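Local coordinates for protein aminotransferase (Neisseria meningitidis Z2491, PDB 3JTX) that probably transfers amino groups between amino acids and 2-oxo acids, using pyridoxal phosphate held as a Schiff base on a lysine, as in class I/II aminotransferases, at residues A[178-184]-A[324-330]; A[309-314]-A[384-389]; A[212-216]-A[299-304]. One frame throughout, in Å; residues are numbered along the deposited sequence. Where two conformers were deposited one is given.

How the contacts relate
From the N terminus, the chain first lays down 178-184, the loop after strand 169-175 of the large mixed sheet, then 212-216, the loop after strand 203-207. Helix 294-314 supplies both 299-304, which closes contact 3 against 212-216, and 309-314, whose partner 384-389 lies later in the chain. Between them, 324-330 returns to 178-184 and closes contact 1, with contact 3 nested inside its loop. Contact 2 then closes with 384-389, crossing contact 1 and following contact 3 in series. Ile329 of contact 1 packs on Val310, Ile311 and Leu314, while Ser326 N lies 2.7 Å from Ile213 O, a probable hydrogen bond. Both sheet loops are thereby joined to helix 294-314, strand 328-332 and helix 381-394.

Contact 1 of 3, residues A[178-184]-A[324-330]; sequences NNPSGSV and DASFYIW
A cis peptide bond precedes Pro180 and sets its ring over one face of the Trp330 indole. Pro180 CG stands 3.6 Å from the centroid of the six-membered ring of Trp330, 12° off the normal, a CH-pi contact; Pro180 CB lies 3.6 Å from Trp330 CE3. One residue earlier, Asn179 has CG trans to its N (chi1 179°), which brings the amide against the Tyr328 ring, planes 20° apart, with OD1 over one face near the rim. The ring of Phe327 backs the opposite face. Asn179 spends its polar atoms on Arg374 and on O3 of the modified lysine at position 245, and Tyr328 OH bonds Tyr210. At the other end, Val184 N gives an almost straight bond to the anti lone pair of Asp324 OD2, 2.9 Å away, and Val184 CG2 touches Asp324 CB. Water bridges Pro180 O to Tyr328 O, and a second joins Ser181 O to Trp330 N. Asn178 OD1 accepts from Ser181 N at 3.1 Å, an Asx motif. Laid against the Tyr328 ring and bonded at both amide atoms, Asn179 is held in one orientation, and its bond to the cofactor oxygen would probably tune the electronics of the pyridine ring.

Contact 2 of 3, residues A[309-314]-A[384-389]; sequences RVIPIL and CVKAAE
Helices 294-314 and 381-394 lie side by side in the C-terminal part of the aminotransferase fold, and their segments run almost parallel, 6° apart with axes 9.1 Å from each other. Ala388 is the small residue on which the other helix settles: its CB meets Ile313 CG2 at 3.8 Å and Val310 CG1 at 4.0 Å, with Leu314 CD2 reaching the same methyl. The second branch of Val310, CG2, rests on Cys384 CB. Ile313 CG2, anti to the backbone N, lies against the backbone of Ala388 and Glu389, whereas CG1, trans to the carbonyl carbon, carries CD1 to Val385 CG1, 3.9 Å off, the two side chains crossing at about a right angle. Val385 CG2 sits over the centre of one face of the Arg309 guanidinium, with Arg309 CZ 3.8 Å away; a bend at chi3 (62°) folds the arginine back over this methyl. Arg309 NH2 and Glu389 OE2 have opposite charges but stay 6.2 Å apart. Val310 and Leu314 also pack on Ile329 of strand 328-332. The chemistry is that of methyl groups in van der Waals contact, with charged chains at its margin and no hydrogen bond or salt bridge between the two segments.

Contact 3 of 3, residues A[212-216]-A[299-304]; sequences EIYFD and NRRLYQ
Tyr214 has its ring between its own backbone N and carbonyl carbon (chi1 60°), and Arg300, extended as far as CD then bent at chi3 (-37°), lays its guanidinium over that ring. The planes are 14° apart and the centres 4.1 Å, a flat stack displaced toward the phenol end: Tyr214 OH lies under the centre of the guanidinium, 3.2 Å from Arg300 CZ, while Arg300 CD makes a CH-pi contact over the ring face. The hydroxyl is badly angled for a bond to either terminal nitrogen. Instead Arg300 NE donates to Glu212 O, which lies in the plane of the guanidinium, at 3.1 Å, and Arg300 NH2 forms a long salt bridge of 3.6 Å with Glu212 OE1. Glu212 OE2 is paired with Arg82.

One helical turn later Gln304, bent at chi2, turns its amide to the loop. OE1 takes the backbone N of Asp216 on a lone pair at 2.9 Å and also accepts from a water that bridges to Tyr214 O; NE2 is bonded to Glu308 and gives only a weak bond to Asp216 OD1. Ile213 CD1 touches Tyr303 CE2 at 3.8 Å, and the Tyr303 ring meets those of His42 and Phe327. Asn299 bonds His42 and Asn248 near the cofactor lysine. Arg300 was modelled in two conformers; in the one described, stack and bond together would hold the guanidinium flat, and the neighbouring carboxylate probably helps balance its charge. The helix side chains of Arg300 and Gln304 bind the backbone of the loop as well as its side chains.

Contact 1 of 3, residues A[178-184]-A[324-330]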
loop_
_atom_site.group_PDB
_atom_site.type_symbol
_atom_site.label_atom_id
_atom_site.label_comp_id
_atom_site.label_asym_id
_atom_site.label_seq_id
_atom_site.Cartn_x
_atom_site.Cartn_y
_atom_site.Cartn_z
ATOM N N ASN A 178 11.711 -20.395 8.083
ATOM C CA ASN A 178 11.333 -19.575 9.216
ATOM C C ASN A 178 12.372 -18.500 9.551
ATOM O O ASN A 178 13.581 -18.707 9.431
ATOM C CB ASN A 178 11.088 -20.460 10.437
ATOM C CG ASN A 178 10.514 -19.690 11.598
ATOM O OD1 ASN A 178 11.249 -19.256 12.498
ATOM N ND2 ASN A 178 9.201 -19.509 11.591
ATOM N N ASN A 179 11.866 -17.322 9.897
ATOM C CA ASN A 179 12.628 -16.281 10.574
ATOM C C ASN A 179 12.138 -16.340 12.019
ATOM O O ASN A 179 10.976 -16.042 12.276
ATOM C CB ASN A 179 12.316 -14.925 9.947
ATOM C CG ASN A 179 13.050 -13.767 10.607
ATOM O OD1 ASN A 179 13.780 -13.947 11.584
ATOM N ND2 ASN A 179 12.867 -12.560 10.058
ATOM N N PRO A 180 13.017 -16.673 12.980
ATOM C CA PRO A 180 14.483 -16.754 12.942
ATOM C C PRO A 180 15.130 -18.142 12.803
ATOM O O PRO A 180 16.340 -18.212 12.650
ATOM C CB PRO A 180 14.858 -16.206 14.317
ATOM C CG PRO A 180 13.754 -16.802 15.231
ATOM C CD PRO A 180 12.510 -16.827 14.358
ATOM N N SER A 181 14.366 -19.227 12.871
ATOM C CA SER A 181 14.976 -20.566 13.063
ATOM C C SER A 181 15.604 -21.186 11.808
ATOM O O SER A 181 16.398 -22.134 11.915
ATOM C CB SER A 181 13.954 -21.550 13.653
ATOM O OG SER A 181 13.040 -22.012 12.665
ATOM N N GLY A 182 15.226 -20.687 10.632
ATOM C CA GLY A 182 15.648 -21.248 9.355
ATOM C C GLY A 182 14.908 -22.526 8.964
ATOM O O GLY A 182 15.145 -23.088 7.894
ATOM N N SER A 183 14.008 -22.984 9.828
ATOM C CA SER A 183 13.342 -24.256 9.633
ATOM C C SER A 183 12.406 -24.207 8.440
ATOM O O SER A 183 11.661 -23.229 8.259
ATOM C CB SER A 183 12.518 -24.632 10.865
ATOM O OG SER A 183 11.816 -25.864 10.623
ATOM N N VAL A 184 12.430 -25.272 7.646
ATOM C CA VAL A 184 11.496 -25.426 6.530
ATOM C C VAL A 184 10.460 -26.482 6.932
ATOM O O VAL A 184 10.812 -27.639 7.209
ATOM C CB VAL A 184 12.248 -25.822 5.239
ATOM C CG1 VAL A 184 11.285 -26.196 4.109
ATOM C CG2 VAL A 184 13.177 -24.662 4.797
ATOM N N ASP A 324 18.026 -25.121 7.738
ATOM C CA ASP A 324 17.386 -25.710 6.544
ATOM C C ASP A 324 17.517 -24.726 5.378
ATOM O O ASP A 324 17.738 -25.123 4.227
ATOM C CB ASP A 324 15.891 -26.020 6.761
ATOM C CG ASP A 324 15.625 -27.139 7.780
ATOM O OD1 ASP A 324 16.546 -27.894 8.142
ATOM O OD2 ASP A 324 14.457 -27.273 8.213
ATOM N N ALA A 325 17.329 -23.449 5.686
ATOM C CA ALA A 325 17.387 -22.367 4.699
ATOM C C ALA A 325 17.417 -21.011 5.420
ATOM O O ALA A 325 17.517 -20.966 6.642
ATOM C CB ALA A 325 16.189 -22.459 3.721
ATOM N N SER A 326 17.298 -19.920 4.665
ATOM C CA SER A 326 17.404 -18.534 5.165
ATOM C C SER A 326 18.862 -18.144 5.410
ATOM O O SER A 326 19.757 -18.983 5.294
ATOM C CB SER A 326 16.578 -18.269 6.425
ATOM O OG SER A 326 17.339 -18.478 7.612
ATOM N N PHE A 327 19.069 -16.855 5.692
ATOM C CA PHE A 327 20.389 -16.327 6.036
ATOM C C PHE A 327 20.606 -16.113 7.537
ATOM O O PHE A 327 21.525 -15.381 7.940
ATOM C CB PHE A 327 20.770 -15.081 5.181
ATOM C CG PHE A 327 19.779 -13.932 5.196
ATOM C CD1 PHE A 327 19.388 -13.313 6.377
ATOM C CD2 PHE A 327 19.312 -13.402 3.992
ATOM C CE1 PHE A 327 18.531 -12.222 6.359
ATOM C CE2 PHE A 327 18.443 -12.322 3.970
ATOM C CZ PHE A 327 18.055 -11.726 5.157
ATOM N N TYR A 328 19.816 -16.791 8.366
ATOM C CA TYR A 328 19.966 -16.704 9.822
ATOM C C TYR A 328 20.622 -17.935 10.408
ATOM O O TYR A 328 20.428 -19.056 9.905
ATOM C CB TYR A 328 18.609 -16.515 10.501
ATOM C CG TYR A 328 17.894 -15.294 10.020
ATOM C CD1 TYR A 328 18.352 -14.013 10.350
ATOM C CD2 TYR A 328 16.766 -15.408 9.232
ATOM C CE1 TYR A 328 17.682 -12.875 9.896
ATOM C CE2 TYR A 328 16.092 -14.283 8.772
ATOM C CZ TYR A 328 16.540 -13.025 9.107
ATOM O OH TYR A 328 15.863 -11.923 8.601
ATOM N N ILE A 329 21.421 -17.711 11.451
ATOM C CA ILE A 329 21.830 -18.754 12.370
ATOM C C ILE A 329 21.081 -18.458 13.692
ATOM O O ILE A 329 21.195 -17.365 14.253
ATOM C CB ILE A 329 23.341 -18.740 12.621
ATOM C CG1 ILE A 329 24.111 -19.032 11.322
ATOM C CG2 ILE A 329 23.711 -19.765 13.676
ATOM C CD1 ILE A 329 25.617 -18.991 11.498
ATOM N N TRP A 330 20.293 -19.425 14.151
ATOM C CA TRP A 330 19.574 -19.336 15.429
ATOM C C TRP A 330 20.458 -20.041 16.448
ATOM O O TRP A 330 20.351 -21.254 16.663
ATOM C CB TRP A 330 18.187 -19.982 15.240
ATOM C CG TRP A 330 17.153 -19.935 16.351
ATOM C CD1 TRP A 330 16.440 -21.015 16.841
ATOM C CD2 TRP A 330 16.628 -18.783 17.018
ATOM N NE1 TRP A 330 15.534 -20.601 17.778
ATOM C CE2 TRP A 330 15.635 -19.239 17.920
ATOM C CE3 TRP A 330 16.910 -17.411 16.959
ATOM C CZ2 TRP A 330 14.931 -18.370 18.764
ATOM C CZ3 TRP A 330 16.216 -16.546 17.812
ATOM C CH2 TRP A 330 15.226 -17.023 18.682
HETATM O O HOH W 1 18.306 -20.093 10.974
HETATM O O HOH W 2 19.468 -21.676 12.460
HETATM O O HOH W 3 16.801 -24.681 10.505
HETATM O O HOH W 4 13.385 -28.274 10.785
HETATM O O HOH W 5 12.927 -29.483 6.357
#

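Contact 2 of 3, residues A[309-314]-A[384-389]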
loop_
_atom_site.group_PDB
_atom_site.type_symbol
_atom_site.label_atom_id
_atom_site.label_comp_id
_atom_site.label_asym_id
_atom_site.label_seq_id
_atom_site.Cartn_x
_atom_site.Cartn_y
_atom_site.Cartn_z
ATOM N N ARG A 309 31.855 -21.399 5.740
ATOM C CA ARG A 309 33.009 -21.021 6.545
ATOM C C ARG A 309 32.645 -20.756 8.008
ATOM O O ARG A 309 33.391 -21.142 8.911
ATOM C CB ARG A 309 33.685 -19.807 5.919
ATOM C CG ARG A 309 34.162 -20.088 4.491
ATOM C CD ARG A 309 34.906 -18.919 3.867
ATOM N NE ARG A 309 36.122 -18.579 4.609
ATOM C CZ ARG A 309 36.835 -17.461 4.446
ATOM N NH1 ARG A 309 36.489 -16.552 3.535
ATOM N NH2 ARG A 309 37.910 -17.257 5.201
ATOM N N VAL A 310 31.489 -20.133 8.243
ATOM C CA VAL A 310 31.066 -19.754 9.591
ATOM C C VAL A 310 30.630 -20.945 10.462
ATOM O O VAL A 310 30.978 -21.010 11.641
ATOM C CB VAL A 310 29.925 -18.686 9.546
ATOM C CG1 VAL A 310 29.308 -18.487 10.914
ATOM C CG2 VAL A 310 30.440 -17.373 8.982
ATOM N N ILE A 311 29.845 -21.873 9.907
ATOM C CA ILE A 311 29.299 -22.957 10.723
ATOM C C ILE A 311 30.417 -23.776 11.387
ATOM O O ILE A 311 30.383 -23.972 12.610
ATOM C CB ILE A 311 28.306 -23.855 9.939
ATOM C CG1 ILE A 311 27.014 -23.089 9.638
ATOM C CG2 ILE A 311 28.012 -25.146 10.711
ATOM C CD1 ILE A 311 26.178 -22.721 10.866
ATOM N N PRO A 312 31.417 -24.233 10.608
ATOM C CA PRO A 312 32.490 -25.004 11.260
ATOM C C PRO A 312 33.300 -24.202 12.287
ATOM O O PRO A 312 33.823 -24.790 13.238
ATOM C CB PRO A 312 33.387 -25.478 10.102
ATOM C CG PRO A 312 32.837 -24.900 8.864
ATOM C CD PRO A 312 31.606 -24.105 9.153
ATOM N N ILE A 313 33.403 -22.883 12.114
ATOM C CA ILE A 313 34.096 -22.056 13.115
ATOM C C ILE A 313 33.284 -22.075 14.416
ATOM O O ILE A 313 33.816 -22.383 15.480
ATOM C CB ILE A 313 34.342 -20.604 12.629
ATOM C CG1 ILE A 313 35.325 -20.592 11.456
ATOM C CG2 ILE A 313 34.920 -19.739 13.747
ATOM C CD1 ILE A 313 35.452 -19.242 10.784
ATOM N N LEU A 314 31.987 -21.793 14.318
ATOM C CA LEU A 314 31.138 -21.756 15.511
ATOM C C LEU A 314 31.050 -23.122 16.199
ATOM O O LEU A 314 30.954 -23.210 17.433
ATOM C CB LEU A 314 29.725 -21.254 15.157
ATOM C CG LEU A 314 29.594 -19.782 14.740
ATOM C CD1 LEU A 314 28.138 -19.487 14.321
ATOM C CD2 LEU A 314 30.091 -18.829 15.859
ATOM N N CYS A 384 31.883 -11.674 8.308
ATOM C CA CYS A 384 31.185 -12.770 9.003
ATOM C C CYS A 384 32.149 -13.756 9.661
ATOM O O CYS A 384 31.931 -14.180 10.803
ATOM C CB CYS A 384 30.262 -13.544 8.044
ATOM S SG CYS A 384 28.844 -12.585 7.496
ATOM N N VAL A 385 33.187 -14.134 8.921
ATOM C CA VAL A 385 34.190 -15.084 9.384
ATOM C C VAL A 385 34.930 -14.517 10.589
ATOM O O VAL A 385 35.104 -15.207 11.596
ATOM C CB VAL A 385 35.190 -15.426 8.252
ATOM C CG1 VAL A 385 36.475 -16.085 8.809
ATOM C CG2 VAL A 385 34.509 -16.321 7.234
ATOM N N LYS A 386 35.350 -13.260 10.492
ATOM C CA LYS A 386 36.003 -12.598 11.629
ATOM C C LYS A 386 35.070 -12.517 12.837
ATOM O O LYS A 386 35.509 -12.712 13.961
ATOM C CB LYS A 386 36.463 -11.194 11.276
ATOM C CG LYS A 386 37.074 -10.476 12.463
ATOM C CD LYS A 386 37.683 -9.147 12.089
ATOM C CE LYS A 386 38.538 -8.616 13.241
ATOM N NZ LYS A 386 37.701 -8.134 14.365
ATOM N N ALA A 387 33.801 -12.194 12.605
ATOM C CA ALA A 387 32.818 -12.173 13.693
ATOM C C ALA A 387 32.724 -13.551 14.369
ATOM O O ALA A 387 32.740 -13.647 15.600
ATOM C CB ALA A 387 31.447 -11.717 13.175
ATOM N N ALA A 388 32.665 -14.617 13.566
ATOM C CA ALA A 388 32.533 -15.972 14.104
ATOM C C ALA A 388 33.748 -16.325 14.966
ATOM O O ALA A 388 33.615 -16.861 16.065
ATOM C CB ALA A 388 32.353 -16.993 12.972
ATOM N N GLU A 389 34.930 -16.003 14.459
ATOM C CA GLU A 389 36.178 -16.211 15.194
ATOM C C GLU A 389 36.209 -15.441 16.511
ATOM O O GLU A 389 36.596 -15.979 17.538
ATOM C CB GLU A 389 37.369 -15.811 14.324
ATOM C CG GLU A 389 37.631 -16.786 13.185
ATOM C CD GLU A 389 38.634 -16.266 12.169
ATOM O OE1 GLU A 389 39.005 -15.067 12.233
ATOM O OE2 GLU A 389 39.053 -17.058 11.296
#

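Contact 3 of 3, residues A[212-216]-A[299-304]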
loop_
_atom_site.group_PDB
_atom_site.type_symbol
_atom_site.label_atom_id
_atom_site.label_comp_id
_atom_site.label_asym_id
_atom_site.label_seq_id
_atom_site.Cartn_x
_atom_site.Cartn_y
_atom_site.Cartn_z
ATOM N N GLU A 212 14.282 -18.872 -1.632
ATOM C CA GLU A 212 15.440 -18.972 -2.533
ATOM C C GLU A 212 16.783 -18.898 -1.835
ATOM O O GLU A 212 17.804 -19.023 -2.488
ATOM C CB GLU A 212 15.383 -17.893 -3.622
ATOM C CG GLU A 212 14.084 -17.911 -4.402
ATOM C CD GLU A 212 13.765 -19.302 -4.866
ATOM O OE1 GLU A 212 14.517 -19.804 -5.721
ATOM O OE2 GLU A 212 12.812 -19.915 -4.330
ATOM N N ILE A 213 16.792 -18.697 -0.518
ATOM C CA ILE A 213 18.044 -18.666 0.233
ATOM C C ILE A 213 18.226 -20.035 0.895
ATOM O O ILE A 213 17.669 -20.299 1.972
ATOM C CB ILE A 213 18.076 -17.513 1.278
ATOM C CG1 ILE A 213 17.642 -16.169 0.646
ATOM C CG2 ILE A 213 19.448 -17.410 1.886
ATOM C CD1 ILE A 213 18.416 -15.740 -0.571
ATOM N N TYR A 214 18.992 -20.896 0.218
ATOM C CA TYR A 214 19.191 -22.284 0.631
ATOM C C TYR A 214 20.558 -22.794 0.189
ATOM O O TYR A 214 21.282 -22.107 -0.529
ATOM C CB TYR A 214 18.073 -23.196 0.078
ATOM C CG TYR A 214 17.952 -23.246 -1.444
ATOM C CD1 TYR A 214 18.776 -24.071 -2.206
ATOM C CD2 TYR A 214 17.000 -22.488 -2.112
ATOM C CE1 TYR A 214 18.663 -24.124 -3.601
ATOM C CE2 TYR A 214 16.883 -22.524 -3.503
ATOM C CZ TYR A 214 17.722 -23.354 -4.243
ATOM O OH TYR A 214 17.619 -23.422 -5.625
ATOM N N PHE A 215 20.887 -24.014 0.605
ATOM C CA PHE A 215 22.222 -24.567 0.458
ATOM C C PHE A 215 22.240 -25.852 -0.352
ATOM O O PHE A 215 21.245 -26.579 -0.416
ATOM C CB PHE A 215 22.816 -24.807 1.856
ATOM C CG PHE A 215 22.557 -23.669 2.797
ATOM C CD1 PHE A 215 23.141 -22.430 2.573
ATOM C CD2 PHE A 215 21.673 -23.810 3.853
ATOM C CE1 PHE A 215 22.864 -21.348 3.396
ATOM C CE2 PHE A 215 21.390 -22.737 4.680
ATOM C CZ PHE A 215 21.984 -21.502 4.454
ATOM N N ASP A 216 23.377 -26.094 -1.005
ATOM C CA ASP A 216 23.724 -27.418 -1.527
ATOM C C ASP A 216 22.612 -28.081 -2.341
ATOM O O ASP A 216 22.406 -29.292 -2.237
ATOM C CB ASP A 216 24.128 -28.328 -0.349
ATOM C CG ASP A 216 25.423 -27.870 0.348
ATOM O OD1 ASP A 216 26.453 -27.745 -0.356
ATOM O OD2 ASP A 216 25.436 -27.664 1.593
ATOM N N ASN A 299 23.444 -14.742 -5.947
ATOM C CA ASN A 299 23.071 -14.319 -4.595
ATOM C C ASN A 299 23.180 -15.492 -3.615
ATOM O O ASN A 299 23.781 -15.381 -2.530
ATOM C CB ASN A 299 21.642 -13.765 -4.622
ATOM C CG ASN A 299 21.279 -12.985 -3.374
ATOM O OD1 ASN A 299 22.098 -12.233 -2.833
ATOM N ND2 ASN A 299 20.020 -13.127 -2.931
ATOM N N ARG A 300 22.586 -16.611 -4.010
ATOM C CA ARG A 300 22.589 -17.817 -3.197
ATOM C C ARG A 300 24.023 -18.292 -2.951
ATOM O O ARG A 300 24.369 -18.715 -1.853
ATOM C CB ARG A 300 21.745 -18.909 -3.872
ATOM C CG ARG A 300 21.843 -20.264 -3.229
ATOM C CD ARG A 300 20.941 -21.270 -3.913
ATOM N NE ARG A 300 19.683 -20.670 -4.331
ATOM C CZ ARG A 300 19.254 -20.641 -5.588
ATOM N NH1 ARG A 300 19.976 -21.201 -6.548
ATOM N NH2 ARG A 300 18.092 -20.074 -5.881
ATOM N N ARG A 301 24.875 -18.190 -3.964
ATOM C CA ARG A 301 26.287 -18.571 -3.820
ATOM C C ARG A 301 27.024 -17.708 -2.763
ATOM O O ARG A 301 27.868 -18.228 -2.017
ATOM C CB ARG A 301 27.001 -18.509 -5.178
ATOM C CG ARG A 301 28.449 -18.995 -5.183
ATOM N N LEU A 302 26.718 -16.409 -2.691
ATOM C CA LEU A 302 27.306 -15.538 -1.656
ATOM C C LEU A 302 26.959 -16.053 -0.261
ATOM O O LEU A 302 27.829 -16.127 0.608
ATOM C CB LEU A 302 26.836 -14.081 -1.786
ATOM C CG LEU A 302 27.290 -13.244 -2.994
ATOM C CD1 LEU A 302 26.547 -11.907 -3.003
ATOM C CD2 LEU A 302 28.811 -13.026 -3.019
ATOM N N TYR A 303 25.697 -16.419 -0.039
ATOM C CA TYR A 303 25.287 -16.892 1.288
ATOM C C TYR A 303 25.878 -18.266 1.628
ATOM O O TYR A 303 26.300 -18.498 2.757
ATOM C CB TYR A 303 23.766 -16.934 1.413
ATOM C CG TYR A 303 23.092 -15.574 1.435
ATOM C CD1 TYR A 303 23.283 -14.690 2.498
ATOM C CD2 TYR A 303 22.227 -15.193 0.419
ATOM C CE1 TYR A 303 22.643 -13.446 2.536
ATOM C CE2 TYR A 303 21.575 -13.962 0.446
ATOM C CZ TYR A 303 21.785 -13.090 1.506
ATOM O OH TYR A 303 21.140 -11.865 1.543
ATOM N N GLN A 304 25.872 -19.172 0.653
ATOM C CA GLN A 304 26.508 -20.484 0.779
ATOM C C GLN A 304 27.960 -20.374 1.271
ATOM O O GLN A 304 28.368 -21.092 2.191
ATOM C CB GLN A 304 26.458 -21.214 -0.572
ATOM C CG GLN A 304 27.266 -22.503 -0.673
ATOM C CD GLN A 304 26.499 -23.761 -0.278
ATOM O OE1 GLN A 304 25.332 -23.942 -0.637
ATOM N NE2 GLN A 304 27.175 -24.655 0.437
HETATM O O HOH W 6 23.524 -22.693 -2.159
#